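Local coordinates for transferrin binding protein B (Actinobacillus suis, PDB 3PQU) that probably binds host transferrin at the bacterial surface, as an outer-membrane lipoprotein of the receptor system for iron acquisition, at residues Asp96-Ser100 and Gly101-His105. Numbering follows the deposited sequence.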
# COMPACT_ATOMS: atom_id res chain seq x y z
N ASP A 96 -27.78 7.03 2.16
CA ASP A 96 -28.43 8.33 2.04
C ASP A 96 -29.42 8.40 0.88
O ASP A 96 -30.42 9.07 0.99
CB ASP A 96 -27.42 9.47 1.92
CG ASP A 96 -26.59 9.67 3.20
OD1 ASP A 96 -26.93 9.06 4.24
OD2 ASP A 96 -25.59 10.42 3.14
N LYS A 97 -29.16 7.72 -0.23
CA LYS A 97 -30.02 7.86 -1.41
C LYS A 97 -31.02 6.70 -1.64
O LYS A 97 -31.81 6.71 -2.59
CB LYS A 97 -29.18 8.04 -2.69
CG LYS A 97 -28.42 6.79 -3.14
CD LYS A 97 -27.51 7.11 -4.36
CE LYS A 97 -26.72 5.90 -4.83
NZ LYS A 97 -27.58 4.73 -5.26
N THR A 98 -30.98 5.68 -0.79
CA THR A 98 -31.74 4.47 -1.05
C THR A 98 -33.24 4.68 -0.86
O THR A 98 -33.69 5.39 0.04
CB THR A 98 -31.28 3.28 -0.17
OG1 THR A 98 -32.01 2.10 -0.54
CG2 THR A 98 -31.56 3.56 1.32
N THR A 99 -34.04 4.05 -1.71
CA THR A 99 -35.48 4.03 -1.45
C THR A 99 -35.90 2.58 -1.25
O THR A 99 -37.07 2.29 -1.05
CB THR A 99 -36.27 4.60 -2.61
OG1 THR A 99 -36.00 3.80 -3.76
CG2 THR A 99 -35.91 6.06 -2.88
N SER A 100 -34.93 1.66 -1.31
CA SER A 100 -35.21 0.25 -1.09
C SER A 100 -35.07 -0.15 0.39
O SER A 100 -35.81 -1.02 0.87
CB SER A 100 -34.24 -0.63 -1.92
OG SER A 100 -32.94 -0.57 -1.36
N GLY A 101 -34.11 0.46 1.08
CA GLY A 101 -33.71 0.02 2.41
C GLY A 101 -33.00 -1.33 2.36
O GLY A 101 -32.89 -2.02 3.38
N LEU A 102 -32.53 -1.72 1.18
CA LEU A 102 -31.87 -3.01 1.03
C LEU A 102 -30.40 -2.82 0.67
O LEU A 102 -30.01 -2.97 -0.50
CB LEU A 102 -32.57 -3.84 -0.04
CG LEU A 102 -33.98 -4.26 0.37
CD1 LEU A 102 -34.75 -4.85 -0.80
CD2 LEU A 102 -33.90 -5.26 1.51
N ILE A 103 -29.59 -2.48 1.67
CA ILE A 103 -28.17 -2.19 1.50
C ILE A 103 -27.38 -3.34 2.08
O ILE A 103 -27.57 -3.73 3.26
CB ILE A 103 -27.75 -0.91 2.22
CG1 ILE A 103 -28.67 0.27 1.86
CG2 ILE A 103 -26.31 -0.58 1.93
CD1 ILE A 103 -28.64 0.65 0.41
N TYR A 104 -26.48 -3.90 1.27
CA TYR A 104 -25.67 -5.04 1.68
C TYR A 104 -24.19 -4.82 1.36
O TYR A 104 -23.85 -4.07 0.45
CB TYR A 104 -26.16 -6.31 0.98
CG TYR A 104 -27.57 -6.71 1.34
CD1 TYR A 104 -27.87 -7.22 2.61
CD2 TYR A 104 -28.61 -6.58 0.42
CE1 TYR A 104 -29.17 -7.59 2.95
CE2 TYR A 104 -29.91 -6.95 0.75
CZ TYR A 104 -30.18 -7.46 2.01
OH TYR A 104 -31.47 -7.84 2.32
N HIS A 105 -23.32 -5.49 2.10
CA HIS A 105 -21.92 -5.56 1.68
C HIS A 105 -21.24 -6.86 2.13
O HIS A 105 -21.73 -7.56 3.01
CB HIS A 105 -21.14 -4.31 2.10
CG HIS A 105 -20.88 -4.21 3.57
ND1 HIS A 105 -19.75 -4.73 4.16
CD2 HIS A 105 -21.62 -3.66 4.56
CE1 HIS A 105 -19.80 -4.50 5.46
NE2 HIS A 105 -20.92 -3.85 5.74
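Thr98 OG1 accepts Gly101 N across a bend built on an ST turn, which Ser100 N closes on the same oxygen; the bend carries the chain from helix 91-97 into strand 103-105, an outermost strand of a five-stranded antiparallel sheet in the N-lobe handle family region. The hydroxyl of Thr98 is anti to the backbone N (chi1 -176°), turned in over the bend, where OG1 accepts two successive amides. Ser100 N lies 3.1 Å from Thr98 OG1 and closes the ST turn in the more bent bond. Gly101 N reaches Thr98 OG1 at 3.1 Å. Gly101 has a positive phi, which favours glycine. Ser100 takes over one step further on: its OG is turned back over its own backbone (chi1 72°) and receives Leu102 N at 2.8 Å in a straighter bond, 161°. Asp128, on strand 121-128, grips both hydroxyls, its OD2 bonded to Thr98 OG1 and its OD1 to Ser100 OG, and so ties the turn to the neighbouring strand. Beside these polar links, Ile103 extends its chain back to the turn, tip to tip with Thr98, while also packing on Leu91 and Asn95 of the helix. The methyl CD1 of Ile103 ends 3.8 Å from Thr98 CB.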